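Local coordinates for PATF (Prochloron didemni, PDB 4BG2), which probably acts in the patellamide pathway of cyanobactin biosynthesis as a prenyltransferase-like protein, although the reaction it carries out is not firmly established, at residues Ser47-Ser52 with Tyr299-Asp304; Glu67-Gln72 with Asn118-Val123; Arg238-Leu243 with Thr284-Glu289; Phe244-Ile249 with Asp278-Val283. One frame throughout, in Å; residues are numbered along the deposited sequence. Where two conformers were deposited one is given.

Contact 1: residues Ser47-Ser52 with Tyr299-Asp304; sequences SCSVES and YYDQWD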
loop_
_atom_site.group_PDB
_atom_site.type_symbol
_atom_site.label_atom_id
_atom_site.label_comp_id
_atom_site.label_asym_id
_atom_site.label_seq_id
_atom_site.Cartn_x
_atom_site.Cartn_y
_atom_site.Cartn_z
ATOM N N SER A 47 -13.451 -8.745 9.560
ATOM C CA SER A 47 -12.340 -8.121 10.248
ATOM C C SER A 47 -11.429 -7.491 9.204
ATOM O O SER A 47 -11.104 -8.127 8.199
ATOM C CB SER A 47 -11.580 -9.183 11.045
ATOM O OG SER A 47 -10.519 -8.603 11.772
ATOM N N CYS A 48 -11.012 -6.256 9.464
ATOM C CA CYS A 48 -10.139 -5.504 8.583
ATOM C C CYS A 48 -8.794 -5.185 9.212
ATOM O O CYS A 48 -8.660 -5.107 10.429
ATOM C CB CYS A 48 -10.806 -4.189 8.206
ATOM S SG CYS A 48 -12.178 -4.372 7.035
ATOM N N SER A 49 -7.804 -4.990 8.354
ATOM C CA SER A 49 -6.559 -4.365 8.746
ATOM C C SER A 49 -6.525 -2.945 8.196
ATOM O O SER A 49 -7.009 -2.678 7.090
ATOM C CB SER A 49 -5.356 -5.191 8.275
ATOM O OG SER A 49 -4.887 -4.716 7.038
ATOM N N VAL A 50 -6.019 -2.016 8.991
ATOM C CA VAL A 50 -5.859 -0.646 8.562
ATOM C C VAL A 50 -4.384 -0.357 8.504
ATOM O O VAL A 50 -3.683 -0.486 9.526
ATOM C CB VAL A 50 -6.522 0.355 9.525
ATOM C CG1 VAL A 50 -6.286 1.784 9.049
ATOM C CG2 VAL A 50 -8.005 0.060 9.686
ATOM N N GLU A 51 -3.891 -0.030 7.315
ATOM C CA GLU A 51 -2.471 0.275 7.129
ATOM C C GLU A 51 -2.338 1.755 6.913
ATOM O O GLU A 51 -2.658 2.254 5.831
ATOM C CB GLU A 51 -1.866 -0.469 5.927
ATOM C CG GLU A 51 -0.332 -0.398 5.891
ATOM C CD GLU A 51 0.316 -1.339 4.861
ATOM O OE1 GLU A 51 -0.312 -1.606 3.828
ATOM O OE2 GLU A 51 1.481 -1.788 5.062
ATOM N N SER A 52 -1.922 2.462 7.952
ATOM C CA SER A 52 -1.714 3.897 7.883
ATOM C C SER A 52 -0.245 4.175 7.511
ATOM O O SER A 52 0.633 3.371 7.787
ATOM C CB SER A 52 -2.035 4.554 9.233
ATOM O OG SER A 52 -3.319 4.194 9.730
ATOM N N TYR A 299 5.007 2.837 6.995
ATOM C CA TYR A 299 3.701 2.184 7.058
ATOM C C TYR A 299 3.629 1.428 8.370
ATOM O O TYR A 299 4.624 0.878 8.805
ATOM C CB TYR A 299 3.582 1.183 5.899
ATOM C CG TYR A 299 3.423 1.805 4.548
ATOM C CD1 TYR A 299 4.510 2.197 3.785
ATOM C CD2 TYR A 299 2.135 2.035 4.026
ATOM C CE1 TYR A 299 4.329 2.783 2.515
ATOM C CE2 TYR A 299 1.956 2.610 2.779
ATOM C CZ TYR A 299 3.036 2.978 2.034
ATOM O OH TYR A 299 2.801 3.574 0.808
ATOM N N TYR A 300 2.463 1.404 8.998
ATOM C CA TYR A 300 2.196 0.495 10.090
ATOM C C TYR A 300 0.775 -0.046 9.943
ATOM O O TYR A 300 -0.116 0.665 9.462
ATOM C CB TYR A 300 2.437 1.166 11.452
ATOM C CG TYR A 300 1.518 2.304 11.785
ATOM C CD1 TYR A 300 1.801 3.591 11.372
ATOM C CD2 TYR A 300 0.385 2.096 12.545
ATOM C CE1 TYR A 300 0.962 4.643 11.699
ATOM C CE2 TYR A 300 -0.448 3.142 12.886
ATOM C CZ TYR A 300 -0.163 4.407 12.446
ATOM O OH TYR A 300 -1.017 5.433 12.760
ATOM N N ASP A 301 0.578 -1.292 10.377
ATOM C CA ASP A 301 -0.629 -2.064 10.134
ATOM C C ASP A 301 -1.258 -2.437 11.460
ATOM O O ASP A 301 -0.572 -2.956 12.360
ATOM C CB ASP A 301 -0.263 -3.319 9.340
ATOM C CG ASP A 301 -1.486 -4.108 8.836
ATOM O OD1 ASP A 301 -2.612 -3.566 8.753
ATOM O OD2 ASP A 301 -1.306 -5.303 8.488
ATOM N N GLN A 302 -2.554 -2.149 11.594
ATOM C CA GLN A 302 -3.312 -2.457 12.789
ATOM C C GLN A 302 -4.531 -3.306 12.436
ATOM O O GLN A 302 -5.201 -3.056 11.413
ATOM C CB GLN A 302 -3.726 -1.165 13.483
ATOM C CG GLN A 302 -2.545 -0.394 14.058
ATOM C CD GLN A 302 -2.950 0.944 14.641
ATOM O OE1 GLN A 302 -3.338 1.839 13.905
ATOM N NE2 GLN A 302 -2.830 1.095 15.956
ATOM N N TRP A 303 -4.800 -4.322 13.259
ATOM C CA TRP A 303 -5.898 -5.257 13.028
ATOM C C TRP A 303 -7.046 -4.935 13.984
ATOM O O TRP A 303 -6.852 -4.810 15.192
ATOM C CB TRP A 303 -5.421 -6.729 13.130
ATOM C CG TRP A 303 -4.544 -7.161 11.913
ATOM C CD1 TRP A 303 -3.711 -6.345 11.157
ATOM C CD2 TRP A 303 -4.404 -8.490 11.347
ATOM N NE1 TRP A 303 -3.101 -7.078 10.166
ATOM C CE2 TRP A 303 -3.497 -8.390 10.259
ATOM C CE3 TRP A 303 -4.959 -9.747 11.649
ATOM C CZ2 TRP A 303 -3.139 -9.497 9.476
ATOM C CZ3 TRP A 303 -4.594 -10.846 10.875
ATOM C CH2 TRP A 303 -3.695 -10.711 9.798
ATOM N N ASP A 304 -8.256 -4.799 13.429
ATOM C CA ASP A 304 -9.393 -4.293 14.199
ATOM C C ASP A 304 -9.965 -5.254 15.228
ATOM O O ASP A 304 -10.895 -4.909 15.929
ATOM C CB ASP A 304 -10.487 -3.759 13.267
ATOM C CG ASP A 304 -11.169 -4.856 12.447
ATOM O OD1 ASP A 304 -11.037 -6.070 12.744
ATOM O OD2 ASP A 304 -11.889 -4.476 11.500
HETATM O O HOH W 1 -3.023 1.681 11.206
#

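Contact 2: residues Glu67-Gln72 with Asn118-Val123; sequences EVCNNQ and NNTIGV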
loop_
_atom_site.group_PDB
_atom_site.type_symbol
_atom_site.label_atom_id
_atom_site.label_comp_id
_atom_site.label_asym_id
_atom_site.label_seq_id
_atom_site.Cartn_x
_atom_site.Cartn_y
_atom_site.Cartn_z
ATOM N N GLU A 67 -4.617 2.389 3.818
ATOM C CA GLU A 67 -5.125 1.263 3.041
ATOM C C GLU A 67 -5.874 0.356 4.016
ATOM O O GLU A 67 -5.331 -0.035 5.039
ATOM C CB GLU A 67 -4.003 0.424 2.398
ATOM C CG GLU A 67 -3.125 1.075 1.380
ATOM C CD GLU A 67 -3.897 1.783 0.299
ATOM O OE1 GLU A 67 -4.991 1.270 -0.277
ATOM O OE2 GLU A 67 -3.333 2.851 0.075
ATOM N N VAL A 68 -7.117 0.011 3.668
ATOM C CA VAL A 68 -7.940 -0.865 4.459
ATOM C C VAL A 68 -8.402 -2.060 3.637
ATOM O O VAL A 68 -8.824 -1.931 2.462
ATOM C CB VAL A 68 -9.156 -0.097 4.980
ATOM C CG1 VAL A 68 -10.043 -1.012 5.830
ATOM C CG2 VAL A 68 -8.701 1.100 5.803
ATOM N N CYS A 69 -8.343 -3.237 4.235
ATOM C CA CYS A 69 -8.971 -4.393 3.603
ATOM C C CYS A 69 -9.355 -5.457 4.604
ATOM O O CYS A 69 -8.829 -5.512 5.719
ATOM C CB CYS A 69 -8.056 -5.004 2.538
ATOM S SG CYS A 69 -6.543 -5.774 3.190
ATOM N N ASN A 70 -10.259 -6.325 4.160
ATOM C CA ASN A 70 -10.630 -7.487 4.914
ATOM C C ASN A 70 -9.425 -8.413 5.003
ATOM O O ASN A 70 -8.713 -8.618 4.028
ATOM C CB ASN A 70 -11.832 -8.179 4.260
ATOM C CG ASN A 70 -12.256 -9.407 5.010
ATOM O OD1 ASN A 70 -11.557 -10.420 5.000
ATOM N ND2 ASN A 70 -13.389 -9.324 5.695
ATOM N N ASN A 71 -9.178 -8.928 6.192
ATOM C CA ASN A 71 -7.990 -9.717 6.455
ATOM C C ASN A 71 -8.358 -11.155 6.782
ATOM O O ASN A 71 -7.525 -11.885 7.274
ATOM C CB ASN A 71 -7.141 -9.064 7.569
ATOM C CG ASN A 71 -7.864 -8.974 8.914
ATOM O OD1 ASN A 71 -8.797 -9.729 9.211
ATOM N ND2 ASN A 71 -7.404 -8.065 9.749
ATOM N N GLN A 72 -9.606 -11.544 6.494
ATOM C CA GLN A 72 -10.092 -12.910 6.708
ATOM C C GLN A 72 -10.363 -13.634 5.381
ATOM O O GLN A 72 -11.500 -13.654 4.901
ATOM C CB GLN A 72 -11.417 -12.892 7.470
ATOM C CG GLN A 72 -11.386 -12.359 8.879
ATOM C CD GLN A 72 -12.794 -12.184 9.400
ATOM O OE1 GLN A 72 -13.621 -11.526 8.763
ATOM N NE2 GLN A 72 -13.085 -12.786 10.544
ATOM N N ASN A 118 -8.130 -10.298 -2.599
ATOM C CA ASN A 118 -8.991 -9.138 -2.415
ATOM C C ASN A 118 -8.391 -7.951 -3.103
ATOM O O ASN A 118 -7.288 -8.023 -3.658
ATOM C CB ASN A 118 -9.196 -8.825 -0.926
ATOM C CG ASN A 118 -7.917 -8.366 -0.213
ATOM O OD1 ASN A 118 -7.080 -7.653 -0.761
ATOM N ND2 ASN A 118 -7.811 -8.720 1.044
ATOM N N ASN A 119 -9.124 -6.858 -3.054
ATOM C CA ASN A 119 -8.548 -5.534 -3.243
ATOM C C ASN A 119 -8.732 -4.729 -1.959
ATOM O O ASN A 119 -9.594 -5.040 -1.161
ATOM C CB ASN A 119 -9.158 -4.829 -4.435
ATOM C CG ASN A 119 -10.632 -4.518 -4.240
ATOM O OD1 ASN A 119 -11.505 -5.348 -4.533
ATOM N ND2 ASN A 119 -10.913 -3.333 -3.733
ATOM N N THR A 120 -7.885 -3.730 -1.762
ATOM C CA THR A 120 -8.012 -2.813 -0.655
ATOM C C THR A 120 -8.839 -1.610 -1.106
ATOM O O THR A 120 -9.161 -1.459 -2.286
ATOM C CB THR A 120 -6.635 -2.236 -0.234
ATOM O OG1 THR A 120 -6.088 -1.525 -1.325
ATOM C CG2 THR A 120 -5.656 -3.314 0.142
ATOM N N ILE A 121 -9.150 -0.724 -0.175
ATOM C CA ILE A 121 -9.466 0.624 -0.569
ATOM C C ILE A 121 -8.621 1.556 0.272
ATOM O O ILE A 121 -8.363 1.313 1.439
ATOM C CB ILE A 121 -10.966 0.993 -0.432
ATOM C CG1 ILE A 121 -11.505 0.681 0.942
ATOM C CG2 ILE A 121 -11.799 0.258 -1.483
ATOM C CD1 ILE A 121 -12.802 1.373 1.248
ATOM N N GLY A 122 -8.252 2.664 -0.328
ATOM C CA GLY A 122 -7.405 3.592 0.324
ATOM C C GLY A 122 -7.456 4.946 -0.289
ATOM O O GLY A 122 -7.907 5.112 -1.427
ATOM N N VAL A 123 -7.008 5.918 0.503
ATOM C CA VAL A 123 -6.856 7.283 0.077
ATOM C C VAL A 123 -5.509 7.805 0.564
ATOM O O VAL A 123 -5.088 7.509 1.691
ATOM C CB VAL A 123 -7.961 8.221 0.623
ATOM C CG1 VAL A 123 -9.281 7.910 -0.028
ATOM C CG2 VAL A 123 -8.082 8.167 2.141
HETATM O O HOH W 2 -10.467 -10.550 2.000
HETATM O O HOH W 3 -11.203 -6.067 1.308
#

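Contact 3: residues Arg238-Leu243 with Thr284-Glu289; sequences RVEPIL and TETELE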
loop_
_atom_site.group_PDB
_atom_site.type_symbol
_atom_site.label_atom_id
_atom_site.label_comp_id
_atom_site.label_asym_id
_atom_site.label_seq_id
_atom_site.Cartn_x
_atom_site.Cartn_y
_atom_site.Cartn_z
ATOM N N ARG A 238 7.835 5.445 -12.698
ATOM C CA ARG A 238 8.925 5.503 -11.733
ATOM C C ARG A 238 10.267 5.301 -12.423
ATOM O O ARG A 238 10.490 4.307 -13.137
ATOM C CB ARG A 238 8.738 4.414 -10.695
ATOM C CG ARG A 238 7.583 4.659 -9.753
ATOM C CD ARG A 238 7.505 3.528 -8.741
ATOM N NE ARG A 238 6.254 3.549 -7.965
ATOM C CZ ARG A 238 6.051 4.224 -6.832
ATOM N NH1 ARG A 238 7.032 4.960 -6.303
ATOM N NH2 ARG A 238 4.850 4.164 -6.220
ATOM N N VAL A 239 11.166 6.241 -12.197
ATOM C CA VAL A 239 12.522 6.138 -12.686
ATOM C C VAL A 239 13.248 4.938 -12.044
ATOM O O VAL A 239 14.052 4.267 -12.690
ATOM C CB VAL A 239 13.263 7.472 -12.475
ATOM C CG1 VAL A 239 14.765 7.279 -12.487
ATOM C CG2 VAL A 239 12.841 8.439 -13.570
ATOM N N GLU A 240 12.942 4.660 -10.789
ATOM C CA GLU A 240 13.515 3.504 -10.103
ATOM C C GLU A 240 12.438 2.963 -9.186
ATOM O O GLU A 240 11.554 3.701 -8.782
ATOM C CB GLU A 240 14.818 3.848 -9.354
ATOM C CG GLU A 240 14.736 4.904 -8.264
ATOM C CD GLU A 240 16.085 5.095 -7.539
ATOM O OE1 GLU A 240 16.495 4.253 -6.693
ATOM O OE2 GLU A 240 16.736 6.116 -7.802
ATOM N N PRO A 241 12.479 1.655 -8.909
ATOM C CA PRO A 241 11.463 1.110 -8.046
ATOM C C PRO A 241 11.476 1.707 -6.643
ATOM O O PRO A 241 12.520 2.117 -6.153
ATOM C CB PRO A 241 11.834 -0.376 -7.971
ATOM C CG PRO A 241 13.317 -0.437 -8.277
ATOM C CD PRO A 241 13.502 0.644 -9.290
ATOM N N ILE A 242 10.337 1.657 -5.979
ATOM C CA ILE A 242 10.266 1.893 -4.554
ATOM C C ILE A 242 10.310 0.544 -3.844
ATOM O O ILE A 242 9.607 -0.384 -4.221
ATOM C CB ILE A 242 9.046 2.756 -4.177
ATOM C CG1 ILE A 242 9.013 3.013 -2.677
ATOM C CG2 ILE A 242 7.739 2.119 -4.624
ATOM C CD1 ILE A 242 8.200 4.228 -2.334
ATOM N N LEU A 243 11.233 0.416 -2.889
ATOM C CA LEU A 243 11.490 -0.842 -2.210
ATOM C C LEU A 243 10.753 -0.818 -0.918
ATOM O O LEU A 243 10.698 0.213 -0.284
ATOM C CB LEU A 243 12.997 -1.049 -1.938
ATOM C CG LEU A 243 13.952 -0.816 -3.107
ATOM C CD1 LEU A 243 15.405 -1.114 -2.708
ATOM C CD2 LEU A 243 13.567 -1.663 -4.318
ATOM N N THR A 284 13.576 4.328 -1.979
ATOM C CA THR A 284 14.327 3.967 -3.184
ATOM C C THR A 284 15.757 3.509 -2.831
ATOM O O THR A 284 16.295 3.855 -1.782
ATOM C CB THR A 284 14.453 5.134 -4.165
ATOM O OG1 THR A 284 15.187 6.172 -3.540
ATOM C CG2 THR A 284 13.070 5.645 -4.604
ATOM N N GLU A 285 16.346 2.725 -3.718
ATOM C CA GLU A 285 17.764 2.348 -3.621
ATOM C C GLU A 285 18.637 3.574 -3.368
ATOM O O GLU A 285 19.466 3.574 -2.460
ATOM C CB GLU A 285 18.216 1.685 -4.923
ATOM C CG GLU A 285 19.562 0.963 -4.823
ATOM C CD GLU A 285 19.964 0.303 -6.124
ATOM O OE1 GLU A 285 19.434 0.679 -7.198
ATOM O OE2 GLU A 285 20.812 -0.599 -6.085
ATOM N N THR A 286 18.426 4.602 -4.197
ATOM C CA THR A 286 19.166 5.860 -4.131
ATOM C C THR A 286 19.076 6.507 -2.752
ATOM O O THR A 286 20.063 6.959 -2.221
ATOM C CB THR A 286 18.607 6.863 -5.171
ATOM O OG1 THR A 286 18.889 6.383 -6.493
ATOM C CG2 THR A 286 19.228 8.268 -4.981
ATOM N N GLU A 287 17.874 6.555 -2.180
ATOM C CA GLU A 287 17.696 7.190 -0.877
ATOM C C GLU A 287 18.297 6.355 0.252
ATOM O O GLU A 287 18.678 6.902 1.286
ATOM C CB GLU A 287 16.229 7.483 -0.613
ATOM C CG GLU A 287 15.960 8.169 0.720
ATOM C CD GLU A 287 16.386 9.632 0.750
ATOM O OE1 GLU A 287 16.528 10.259 -0.325
ATOM O OE2 GLU A 287 16.578 10.147 1.866
ATOM N N LEU A 288 18.359 5.042 0.072
ATOM C CA LEU A 288 19.008 4.150 1.049
ATOM C C LEU A 288 20.521 4.323 1.135
ATOM O O LEU A 288 21.120 3.931 2.126
ATOM C CB LEU A 288 18.756 2.681 0.723
ATOM C CG LEU A 288 17.785 1.903 1.592
ATOM C CD1 LEU A 288 17.898 0.430 1.207
ATOM C CD2 LEU A 288 18.042 2.085 3.091
ATOM N N GLU A 289 21.132 4.881 0.095
ATOM C CA GLU A 289 22.574 5.094 0.083
ATOM C C GLU A 289 22.995 6.212 1.044
ATOM O O GLU A 289 24.165 6.309 1.406
ATOM C CB GLU A 289 23.057 5.445 -1.337
ATOM C CG GLU A 289 22.915 4.362 -2.408
ATOM C CD GLU A 289 23.831 3.136 -2.236
ATOM O OE1 GLU A 289 23.864 2.541 -1.136
ATOM O OE2 GLU A 289 24.479 2.725 -3.228
HETATM O O HOH W 4 15.103 1.972 -5.955
#

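Contact 4: residues Phe244-Ile249 with Asp278-Val283; sequences FFYHSI and DVAIAV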
loop_
_atom_site.group_PDB
_atom_site.type_symbol
_atom_site.label_atom_id
_atom_site.label_comp_id
_atom_site.label_asym_id
_atom_site.label_seq_id
_atom_site.Cartn_x
_atom_site.Cartn_y
_atom_site.Cartn_z
ATOM N N PHE A 244 10.173 -1.943 -0.528
ATOM C CA PHE A 244 9.416 -2.030 0.699
ATOM C C PHE A 244 10.105 -3.090 1.549
ATOM O O PHE A 244 10.356 -4.183 1.068
ATOM C CB PHE A 244 7.974 -2.503 0.433
ATOM C CG PHE A 244 7.008 -1.418 0.121
ATOM C CD1 PHE A 244 7.120 -0.669 -1.049
ATOM C CD2 PHE A 244 5.881 -1.206 0.941
ATOM C CE1 PHE A 244 6.166 0.322 -1.351
ATOM C CE2 PHE A 244 4.943 -0.240 0.632
ATOM C CZ PHE A 244 5.081 0.525 -0.521
ATOM N N PHE A 245 10.323 -2.775 2.820
ATOM C CA PHE A 245 10.899 -3.707 3.777
ATOM C C PHE A 245 9.904 -3.905 4.920
ATOM O O PHE A 245 9.735 -2.994 5.715
ATOM C CB PHE A 245 12.213 -3.143 4.304
ATOM C CG PHE A 245 13.188 -2.797 3.222
ATOM C CD1 PHE A 245 14.032 -3.774 2.697
ATOM C CD2 PHE A 245 13.253 -1.517 2.716
ATOM C CE1 PHE A 245 14.927 -3.461 1.694
ATOM C CE2 PHE A 245 14.138 -1.198 1.712
ATOM C CZ PHE A 245 14.976 -2.170 1.194
ATOM N N TYR A 246 9.269 -5.084 4.990
ATOM C CA TYR A 246 8.245 -5.397 5.997
ATOM C C TYR A 246 8.844 -6.085 7.228
ATOM O O TYR A 246 9.590 -7.043 7.104
ATOM C CB TYR A 246 7.107 -6.259 5.397
ATOM C CG TYR A 246 5.944 -5.430 4.779
ATOM C CD1 TYR A 246 4.861 -5.020 5.585
ATOM C CD2 TYR A 246 5.916 -5.067 3.437
ATOM C CE1 TYR A 246 3.799 -4.270 5.071
ATOM C CE2 TYR A 246 4.848 -4.309 2.910
ATOM C CZ TYR A 246 3.799 -3.907 3.740
ATOM O OH TYR A 246 2.716 -3.149 3.271
ATOM N N HIS A 247 8.507 -5.579 8.411
ATOM C CA HIS A 247 8.972 -6.133 9.679
ATOM C C HIS A 247 7.824 -6.332 10.654
ATOM O O HIS A 247 6.936 -5.479 10.765
ATOM C CB HIS A 247 9.987 -5.197 10.319
ATOM C CG HIS A 247 11.289 -5.154 9.598
ATOM N ND1 HIS A 247 12.360 -5.943 9.955
ATOM C CD2 HIS A 247 11.688 -4.432 8.524
ATOM C CE1 HIS A 247 13.368 -5.699 9.136
ATOM N NE2 HIS A 247 12.985 -4.788 8.258
ATOM N N SER A 248 7.860 -7.449 11.373
ATOM C CA SER A 248 6.837 -7.752 12.350
ATOM C C SER A 248 7.276 -7.349 13.760
ATOM O O SER A 248 6.464 -7.325 14.656
ATOM C CB SER A 248 6.472 -9.239 12.299
ATOM O OG SER A 248 7.599 -10.028 12.592
ATOM N N ILE A 249 8.550 -7.016 13.935
ATOM C CA ILE A 249 9.060 -6.528 15.209
ATOM C C ILE A 249 9.565 -5.102 15.026
ATOM O O ILE A 249 10.621 -4.860 14.436
ATOM C CB ILE A 249 10.187 -7.420 15.775
ATOM C CG1 ILE A 249 9.865 -8.905 15.534
ATOM C CG2 ILE A 249 10.372 -7.147 17.269
ATOM C CD1 ILE A 249 10.942 -9.863 16.006
ATOM N N ASP A 278 2.595 -5.257 12.018
ATOM C CA ASP A 278 3.759 -5.102 11.168
ATOM C C ASP A 278 3.944 -3.641 10.755
ATOM O O ASP A 278 2.994 -2.849 10.774
ATOM C CB ASP A 278 3.623 -5.999 9.921
ATOM C CG ASP A 278 2.362 -5.715 9.123
ATOM O OD1 ASP A 278 2.406 -4.806 8.264
ATOM O OD2 ASP A 278 1.322 -6.394 9.331
ATOM N N VAL A 279 5.173 -3.324 10.350
ATOM C CA VAL A 279 5.556 -2.013 9.835
ATOM C C VAL A 279 6.311 -2.237 8.551
ATOM O O VAL A 279 6.743 -3.347 8.270
ATOM C CB VAL A 279 6.414 -1.211 10.822
ATOM C CG1 VAL A 279 5.634 -1.017 12.105
ATOM C CG2 VAL A 279 7.745 -1.916 11.146
ATOM N N ALA A 280 6.423 -1.194 7.746
ATOM C CA ALA A 280 7.215 -1.267 6.548
ATOM C C ALA A 280 7.801 0.078 6.243
ATOM O O ALA A 280 7.159 1.104 6.415
ATOM C CB ALA A 280 6.384 -1.766 5.370
ATOM N N ILE A 281 9.032 0.061 5.764
ATOM C CA ILE A 281 9.651 1.235 5.238
ATOM C C ILE A 281 9.702 1.109 3.723
ATOM O O ILE A 281 10.164 0.108 3.197
ATOM C CB ILE A 281 11.070 1.413 5.786
ATOM C CG1 ILE A 281 11.030 1.473 7.304
ATOM C CG2 ILE A 281 11.709 2.682 5.208
ATOM C CD1 ILE A 281 10.213 2.626 7.871
ATOM N N ALA A 282 9.250 2.157 3.043
ATOM C CA ALA A 282 9.294 2.221 1.580
ATOM C C ALA A 282 10.255 3.322 1.201
ATOM O O ALA A 282 10.093 4.477 1.634
ATOM C CB ALA A 282 7.905 2.482 1.009
ATOM N N VAL A 283 11.250 2.958 0.401
ATOM C CA VAL A 283 12.374 3.828 0.095
ATOM C C VAL A 283 13.020 3.397 -1.221
ATOM O O VAL A 283 12.985 2.234 -1.566
ATOM C CB VAL A 283 13.356 3.838 1.308
ATOM C CG1 VAL A 283 13.963 2.468 1.565
ATOM C CG2 VAL A 283 14.455 4.876 1.132
#

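Contact 1: residues Ser47-Ser52 with Tyr299-Asp304
Asp304 OD2 is gripped by two donors: the backbone N of Cys48 meets it at 2.8 Å from above the carboxylate plane, and Arg15 of helix 3-25 makes a salt bridge to the same oxygen. Asp304 OD1 accepts from Ser47 OG, 2.8 Å away on its syn side. With CG between the backbone N and the carbonyl carbon (chi1 68°), this short acid folds back onto the neighbouring strand. The contact pairs strand 48-57, first of an antiparallel ten-stranded barrel, with strand 295-303, the last, and thereby closes the barrel, as in the ABBA prenyltransferase fold. Val50 and Gln302 form a hydrogen-bonded pair, with Val50 N 2.8 Å from Gln302 O. On their face, which turns to helix 3-25, one water links Val50 O, Ser52 OG and Gln302 OE1. Small Ser52 leaves room for the ring of Tyr300: its CB sits over one face in a CH-pi contact, while Tyr300 OH bonds to His22. On the other face Asp301 serves two donors, one per oxygen, which should fix its rotation: Ser49 OG reaches the syn lone pair of OD1 at 3.1 Å, and Trp303 NE1 meets OD2 from above the carboxylate plane at 3.0 Å. Glu51, whose OE2 bonds to Tyr246, slants across Tyr299, its CG lying 3.9 Å from Tyr299 CD2 and its carboxylate turned 59° from the ring.

Contact 2: residues Glu67-Gln72 with Asn118-Val123
Thr120 leans on the opposing strand with its methyl, CG2 lying 3.8 Å from Cys69 CB, while its hydroxyl serves other partners. That split suits a threonine: CG2 takes the place beside the backbone N and packs on Cys69, whereas OG1 is bonded to Tyr137 N of the next strand and, in the conformer of Glu67 described here, also to Glu67 OE1. This second bond is less certain, since Glu67 is disordered over two positions. The two side chains slant past each other, and Glu67 OE2 is bonded to His124. Opposite Glu67 stands Gly122, whose CA is 3.4 Å from Glu67 OE1, so in this conformer the carboxylate lies where a side chain would begin. Strands 60-70 and 116-124 are antiparallel neighbours in the barrel wall, and Val68 and Ile121 exchange both backbone bonds, Val68 N lying 2.9 Å from Ile121 O. Both side chains turn to Phe37 of helix 34-42, where their branched apolar groups pack against the helix. Further along, strand 116-124 is interrupted at Thr120, and a water stands between the two strands, accepting from Asn70 N at 3.0 Å and donating to Asn119 O at 3.1 Å. Asn70 OD1 closes an Asx turn, accepting from Gln72 N at 2.7 Å.

Contact 3: residues Arg238-Leu243 with Thr284-Glu289
The backbone around Glu240 and Pro241 passes alongside Thr284, where strand 276-284 gives way to a short, weakly bonded helix spanning about 285-288. Thr284 is the N-cap: its OG1 accepts from Glu287 N at 3.0 Å, a role for which a short hydroxyl side chain is well suited. Glu240 reaches the same helix start from segment 238-243. Its CG is set between the backbone N and the carbonyl carbon (chi1 60°), and from there the extended chain crosses the side chains of Thr284 and Thr286 at about a right angle. Glu240 OE1 accepts from Thr286 N at 3.2 Å on the syn side, along a nearly straight N-H line (169°). Glu240 OE2 takes the hydroxyl of Thr286 through its syn lone pair, in a bond modelled rather short. A water completes the join, donating to Glu240 OE1 at 2.8 Å and to Pro241 O at 2.6 Å while accepting from Glu285 N at 2.7 Å. With an alanine at Glu240, Thr286 would probably lose the acceptor for both its N-H and its hydroxyl, and the water would be left with one acceptor fewer. Beneath these polar groups Leu243 CD1 approaches Glu285 N at 4.1 Å, and both Leu243 and Leu288 rest on Val220 of helix 218-223. The carboxylate of Glu240 thus lies at the amino end of the helix, where N-H groups point outward; it probably offsets the partial positive charge there and is itself steadied by it, despite the acidic group of Glu285 nearby.

Contact 4: residues Phe244-Ile249 with Asp278-Val283
Tyr246 lays its ring flat over the methyl of Ala280, directly across from it in an antiparallel non-hydrogen-bonded pair. Starting from the backbone, Tyr246 CB is 4.1 Å from Val279 O. Each of the six ring carbons then faces Ala280 CB, which stands 3.5 Å from the centroid and only 6° off the ring normal, a well-centred CH-pi contact. At one edge, in the ring plane, Tyr246 CE1 meets Asp278 OD1 at 3.5 Å, so the weakly positive rim of the ring faces an acidic oxygen. The tip, OH, is hydrogen-bonded to Glu51 of strand 48-57. A leucine in place of Tyr246 would probably leave Glu51 without this hydroxyl and Ala280 without the flat face that covers its methyl. Two residues along the strand the pattern recurs: Ala282 CB sits over the centre of the Phe244 ring, 3.7 Å from its centroid. Alanine suits both places because a single methyl lets a ring lie close above the neighbouring strand. The opposite face carries His247, whose CB lies beside Val279 CG2, and Phe245: with CG anti to the carbonyl carbon (chi1 -55°), its ring brings CE2 to Val283 CG1, edge-on at 3.7 Å. Backbone bonds join Phe245 to Ile281 and His247 to Val279, with His247 N 2.8 Å from Val279 O. In the barrel wall strand 242-247 lies between 229-233 and 276-284. Phe244 meets Phe233 edge to face and also touches Tyr299 of strand 295-303, while outside the wall His247 and Val279 pack on Leu253, and Phe245 and Val283 on Leu288.

Contacts 1, 2 and 4 are buried pairings of neighbouring strands in one closed antiparallel barrel, whereas contact 3 lies at the surface, on the far side of the chain's centre from contacts 1 and 2. Contacts 1 and 2 are joined through adjacent strands 48-57 and 60-70. Contacts 1 and 4 touch through strands 295-303 and 276-284. Contacts 3 and 4 share strand 242-247, which runs from the polar surface into the apolar wall. The chemistry follows: contact 4 relies on rings and methyls, contact 1 adds held carboxylates, contact 2 a strand break bridged by a water, and contact 3 an acid meeting a helix start.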